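Local atomic coordinates of citrate lyase (Yersinia pestis, PDB entry 3QLL), a protein that is a putative citrate lyase beta subunit-like enzyme, encoded in a virulence operon, that probably has magnesium-dependent carbon-carbon lyase activity. Residues L102-R114 against L123-K137. Residues are numbered along the deposited sequence; the frame is centred on the assembly and turned at random.
Sequences LPLALRINGLDTR and LLECGSLPDYLVLPK
Leu106 and Leu123 meet tip to tip, Leu106 CD2 lying 3.8 Å from Leu123 CD1, which joins strand 104-107 to helix 114-125. Pro130 sits against the base of the same leucine, its CG 3.6 Å from Leu106 CB. Ile108 extends this apolar layer: with chi1 at 60°, CG2 lies beside the backbone N and meets Leu133 CD1 at 3.7 Å, the two side chains crossing at about a right angle. On the other face of the sheet, toward the barrel interior, Ala105 CB packs on Tyr132 CB (3.7 Å), and Arg107 crosses Val134 obliquely, CB to CB 3.7 Å.

Parallel pairing is carried by Tyr132 N to Leu104 O, Leu106 N to Tyr132 O (2.7 Å), Val134 N to Leu106 O and, weakly, Ile108 N to Val134 O (3.3 Å). At the strand entrance, Asp131 OD2 uses its anti lone pair to accept from Leu104 N at 2.8 Å, a nearly straight bond (162°). Toward the C-terminal ends of this TIM-barrel beta-alpha-beta unit, Arg107 NE forms a salt bridge with Asp73, and Lys137 N donates to Glu165; these bonds probably help position Arg107, predicted to bind substrate, and Glu165, predicted for substrate and magnesium.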
loop_
_atom_site.group_PDB
_atom_site.type_symbol
_atom_site.label_atom_id
_atom_site.label_comp_id
_atom_site.label_asym_id
_atom_site.label_seq_id
_atom_site.Cartn_x
_atom_site.Cartn_y
_atom_site.Cartn_z
ATOM N N LEU A 102 12.224 -1.860 -36.406
ATOM C CA LEU A 102 11.986 -1.221 -35.117
ATOM C C LEU A 102 10.538 -1.421 -34.679
ATOM O O LEU A 102 9.609 -1.202 -35.466
ATOM C CB LEU A 102 12.331 0.262 -35.180
ATOM N N PRO A 103 10.335 -1.859 -33.426
ATOM C CA PRO A 103 9.030 -2.326 -32.938
ATOM C C PRO A 103 8.030 -1.180 -32.763
ATOM O O PRO A 103 8.408 -0.057 -32.397
ATOM C CB PRO A 103 9.370 -2.965 -31.593
ATOM C CG PRO A 103 10.563 -2.231 -31.124
ATOM C CD PRO A 103 11.356 -1.876 -32.363
ATOM N N LEU A 104 6.768 -1.471 -33.057
ATOM C CA LEU A 104 5.753 -0.444 -33.140
ATOM C C LEU A 104 4.604 -0.759 -32.198
ATOM O O LEU A 104 4.160 -1.905 -32.106
ATOM C CB LEU A 104 5.240 -0.365 -34.568
ATOM C CG LEU A 104 4.313 0.798 -34.891
ATOM C CD1 LEU A 104 5.026 2.109 -34.629
ATOM C CD2 LEU A 104 3.888 0.713 -36.336
ATOM N N ALA A 105 4.109 0.257 -31.505
ATOM C CA ALA A 105 2.971 0.074 -30.603
ATOM C C ALA A 105 1.798 0.898 -31.090
ATOM O O ALA A 105 1.985 1.916 -31.767
ATOM C CB ALA A 105 3.344 0.461 -29.158
ATOM N N LEU A 106 0.587 0.435 -30.812
ATOM C CA LEU A 106 -0.590 1.242 -31.125
ATOM C C LEU A 106 -1.507 1.353 -29.907
ATOM O O LEU A 106 -2.086 0.379 -29.481
ATOM C CB LEU A 106 -1.363 0.625 -32.295
ATOM C CG LEU A 106 -2.680 1.290 -32.703
ATOM C CD1 LEU A 106 -2.523 2.695 -33.331
ATOM C CD2 LEU A 106 -3.450 0.374 -33.650
ATOM N N ARG A 107 -1.688 2.559 -29.392
ATOM C CA ARG A 107 -2.703 2.763 -28.391
ATOM C C ARG A 107 -4.031 3.147 -29.024
ATOM O O ARG A 107 -4.202 4.261 -29.574
ATOM C CB ARG A 107 -2.290 3.828 -27.391
ATOM C CG ARG A 107 -3.417 4.094 -26.408
ATOM C CD ARG A 107 -2.943 4.893 -25.221
ATOM N NE ARG A 107 -2.843 6.321 -25.540
ATOM C CZ ARG A 107 -2.573 7.258 -24.637
ATOM N NH1 ARG A 107 -2.294 6.929 -23.383
ATOM N NH2 ARG A 107 -2.495 8.518 -25.008
ATOM N N ILE A 108 -4.985 2.229 -28.933
ATOM C CA ILE A 108 -6.331 2.500 -29.423
ATOM C C ILE A 108 -7.100 3.210 -28.350
ATOM O O ILE A 108 -6.644 3.345 -27.218
ATOM C CB ILE A 108 -7.060 1.213 -29.799
ATOM C CG1 ILE A 108 -7.180 0.302 -28.578
ATOM C CG2 ILE A 108 -6.306 0.484 -30.888
ATOM C CD1 ILE A 108 -7.915 -0.976 -28.839
ATOM N N ASN A 109 -8.282 3.664 -28.702
ATOM C CA ASN A 109 -9.167 4.239 -27.716
ATOM C C ASN A 109 -9.799 3.167 -26.807
ATOM O O ASN A 109 -9.730 1.953 -27.077
ATOM C CB ASN A 109 -10.242 5.060 -28.407
ATOM C CG ASN A 109 -9.654 6.278 -29.131
ATOM O OD1 ASN A 109 -9.557 7.357 -28.539
ATOM N ND2 ASN A 109 -9.279 6.114 -30.416
ATOM N N GLY A 110 -10.347 3.606 -25.680
ATOM C CA GLY A 110 -10.906 2.652 -24.735
ATOM C C GLY A 110 -11.995 1.751 -25.321
ATOM O O GLY A 110 -12.754 2.149 -26.217
ATOM N N LEU A 111 -12.016 0.507 -24.841
ATOM C CA LEU A 111 -13.030 -0.473 -25.226
ATOM C C LEU A 111 -14.445 0.007 -24.929
ATOM O O LEU A 111 -15.417 -0.362 -25.606
ATOM C CB LEU A 111 -12.783 -1.769 -24.508
ATOM C CG LEU A 111 -12.265 -2.904 -25.367
ATOM C CD1 LEU A 111 -11.930 -4.059 -24.419
ATOM C CD2 LEU A 111 -13.340 -3.328 -26.376
ATOM N N ASP A 112 -14.547 0.864 -23.925
ATOM C CA ASP A 112 -15.828 1.405 -23.555
ATOM C C ASP A 112 -16.126 2.714 -24.326
ATOM O O ASP A 112 -17.026 3.444 -23.929
ATOM C CB ASP A 112 -15.876 1.648 -22.056
ATOM C CG ASP A 112 -14.757 2.557 -21.572
ATOM O OD1 ASP A 112 -13.752 2.732 -22.304
ATOM O OD2 ASP A 112 -14.862 3.059 -20.427
ATOM N N THR A 113 -15.358 3.021 -25.384
ATOM C CA THR A 113 -15.694 4.157 -26.285
ATOM C C THR A 113 -16.075 3.688 -27.718
ATOM O O THR A 113 -15.499 2.714 -28.260
ATOM C CB THR A 113 -14.517 5.216 -26.368
ATOM O OG1 THR A 113 -13.369 4.662 -27.042
ATOM C CG2 THR A 113 -14.061 5.616 -24.964
ATOM N N ARG A 114 -17.000 4.430 -28.344
ATOM C CA ARG A 114 -17.332 4.206 -29.744
ATOM C C ARG A 114 -16.070 4.275 -30.613
ATOM O O ARG A 114 -15.920 3.496 -31.556
ATOM C CB ARG A 114 -18.362 5.213 -30.217
ATOM C CG ARG A 114 -18.648 5.123 -31.717
ATOM C CD ARG A 114 -19.953 5.794 -32.117
ATOM N NE ARG A 114 -20.257 5.541 -33.520
ATOM C CZ ARG A 114 -21.153 6.231 -34.218
ATOM N NH1 ARG A 114 -21.816 7.225 -33.641
ATOM N NH2 ARG A 114 -21.375 5.945 -35.496
ATOM N N LEU A 123 -8.952 -2.334 -37.407
ATOM C CA LEU A 123 -7.816 -3.241 -37.249
ATOM C C LEU A 123 -8.105 -4.648 -37.781
ATOM O O LEU A 123 -7.318 -5.204 -38.552
ATOM C CB LEU A 123 -7.375 -3.325 -35.769
ATOM C CG LEU A 123 -6.526 -2.157 -35.257
ATOM C CD1 LEU A 123 -6.130 -2.333 -33.801
ATOM C CD2 LEU A 123 -5.300 -1.918 -36.150
ATOM N N LEU A 124 -9.267 -5.186 -37.430
ATOM C CA LEU A 124 -9.603 -6.552 -37.787
ATOM C C LEU A 124 -9.880 -6.719 -39.285
ATOM O O LEU A 124 -9.723 -7.816 -39.830
ATOM C CB LEU A 124 -10.799 -7.022 -36.966
ATOM C CG LEU A 124 -10.523 -7.066 -35.464
ATOM C CD1 LEU A 124 -11.834 -7.304 -34.728
ATOM C CD2 LEU A 124 -9.496 -8.136 -35.133
ATOM N N GLU A 125 -10.252 -5.621 -39.942
ATOM C CA GLU A 125 -10.562 -5.630 -41.369
ATOM C C GLU A 125 -9.313 -5.554 -42.253
ATOM O O GLU A 125 -9.082 -6.443 -43.075
ATOM C CB GLU A 125 -11.493 -4.464 -41.723
ATOM C CG GLU A 125 -11.935 -4.460 -43.184
ATOM C CD GLU A 125 -13.421 -4.710 -43.343
ATOM O OE1 GLU A 125 -14.072 -5.072 -42.336
ATOM O OE2 GLU A 125 -13.938 -4.573 -44.474
ATOM N N CYS A 126 -8.562 -4.459 -42.134
ATOM C CA CYS A 126 -7.441 -4.213 -43.045
ATOM C C CYS A 126 -6.217 -5.061 -42.705
ATOM O O CYS A 126 -5.120 -4.798 -43.202
ATOM C CB CYS A 126 -7.098 -2.718 -43.094
ATOM S SG CYS A 126 -6.148 -2.162 -44.545
ATOM N N GLY A 127 -6.392 -6.051 -41.827
ATOM C CA GLY A 127 -5.417 -7.120 -41.726
ATOM C C GLY A 127 -4.208 -6.864 -40.841
ATOM O O GLY A 127 -3.622 -7.807 -40.303
ATOM N N SER A 128 -3.837 -5.595 -40.684
ATOM C CA SER A 128 -2.499 -5.232 -40.221
ATOM C C SER A 128 -2.491 -4.865 -38.740
ATOM O O SER A 128 -3.290 -4.045 -38.284
ATOM C CB SER A 128 -1.917 -4.100 -41.066
ATOM O OG SER A 128 -1.844 -4.479 -42.431
ATOM N N LEU A 129 -1.537 -5.426 -38.007
ATOM C CA LEU A 129 -1.518 -5.295 -36.558
ATOM C C LEU A 129 -0.146 -4.866 -36.059
ATOM O O LEU A 129 0.878 -5.351 -36.547
ATOM C CB LEU A 129 -1.947 -6.597 -35.882
ATOM C CG LEU A 129 -3.376 -7.051 -36.198
ATOM C CD1 LEU A 129 -3.576 -8.505 -35.787
ATOM C CD2 LEU A 129 -4.411 -6.153 -35.539
ATOM N N PRO A 130 -0.134 -4.002 -35.025
ATOM C CA PRO A 130 1.132 -3.549 -34.443
ATOM C C PRO A 130 1.755 -4.652 -33.615
ATOM O O PRO A 130 1.069 -5.622 -33.300
ATOM C CB PRO A 130 0.701 -2.411 -33.519
ATOM C CG PRO A 130 -0.679 -2.852 -33.059
ATOM C CD PRO A 130 -1.305 -3.514 -34.273
ATOM N N ASP A 131 3.026 -4.506 -33.281
ATOM C CA ASP A 131 3.658 -5.454 -32.389
ATOM C C ASP A 131 3.062 -5.402 -30.985
ATOM O O ASP A 131 3.019 -6.402 -30.287
ATOM C CB ASP A 131 5.162 -5.189 -32.317
ATOM C CG ASP A 131 5.788 -5.097 -33.679
ATOM O OD1 ASP A 131 5.739 -6.109 -34.404
ATOM O OD2 ASP A 131 6.269 -4.005 -34.045
ATOM N N TYR A 132 2.650 -4.207 -30.560
ATOM C CA TYR A 132 2.070 -3.978 -29.257
ATOM C C TYR A 132 0.774 -3.240 -29.408
ATOM O O TYR A 132 0.722 -2.195 -30.043
ATOM C CB TYR A 132 3.008 -3.174 -28.358
ATOM C CG TYR A 132 4.274 -3.883 -28.005
ATOM C CD1 TYR A 132 4.276 -4.956 -27.113
ATOM C CD2 TYR A 132 5.475 -3.515 -28.596
ATOM C CE1 TYR A 132 5.452 -5.605 -26.798
ATOM C CE2 TYR A 132 6.656 -4.160 -28.298
ATOM C CZ TYR A 132 6.641 -5.205 -27.399
ATOM O OH TYR A 132 7.826 -5.831 -27.104
ATOM N N LEU A 133 -0.287 -3.789 -28.839
ATOM C CA LEU A 133 -1.546 -3.102 -28.773
ATOM C C LEU A 133 -1.693 -2.532 -27.369
ATOM O O LEU A 133 -1.753 -3.272 -26.403
ATOM C CB LEU A 133 -2.699 -4.058 -29.073
ATOM C CG LEU A 133 -3.986 -3.248 -29.233
ATOM C CD1 LEU A 133 -3.788 -2.177 -30.309
ATOM C CD2 LEU A 133 -5.184 -4.111 -29.522
ATOM N N VAL A 134 -1.730 -1.214 -27.251
ATOM C CA VAL A 134 -1.779 -0.555 -25.952
ATOM C C VAL A 134 -3.223 -0.164 -25.623
ATOM O O VAL A 134 -3.852 0.584 -26.350
ATOM C CB VAL A 134 -0.848 0.703 -25.902
ATOM C CG1 VAL A 134 -0.844 1.346 -24.527
ATOM C CG2 VAL A 134 0.563 0.320 -26.308
ATOM N N LEU A 135 -3.761 -0.747 -24.558
ATOM C CA LEU A 135 -5.149 -0.531 -24.186
ATOM C C LEU A 135 -5.277 0.414 -22.986
ATOM O O LEU A 135 -4.835 0.067 -21.881
ATOM C CB LEU A 135 -5.816 -1.867 -23.867
ATOM C CG LEU A 135 -7.285 -1.708 -23.478
ATOM C CD1 LEU A 135 -8.070 -1.290 -24.733
ATOM C CD2 LEU A 135 -7.843 -2.985 -22.803
ATOM N N PRO A 136 -5.897 1.592 -23.182
ATOM C CA PRO A 136 -6.113 2.565 -22.104
ATOM C C PRO A 136 -7.161 2.095 -21.132
ATOM O O PRO A 136 -8.033 1.278 -21.485
ATOM C CB PRO A 136 -6.647 3.813 -22.844
ATOM C CG PRO A 136 -7.245 3.300 -24.030
ATOM C CD PRO A 136 -6.457 2.076 -24.449
ATOM N N LYS A 137 -7.070 2.616 -19.919
ATOM C CA LYS A 137 -8.058 2.345 -18.898
ATOM C C LYS A 137 -8.348 0.845 -18.730
ATOM O O LYS A 137 -9.504 0.434 -18.670
ATOM C CB LYS A 137 -9.348 3.120 -19.195
ATOM C CG LYS A 137 -9.957 3.752 -17.967
ATOM C CD LYS A 137 -11.343 4.342 -18.232
ATOM C CE LYS A 137 -11.911 5.016 -16.976
ATOM N NZ LYS A 137 -11.020 6.077 -16.386
#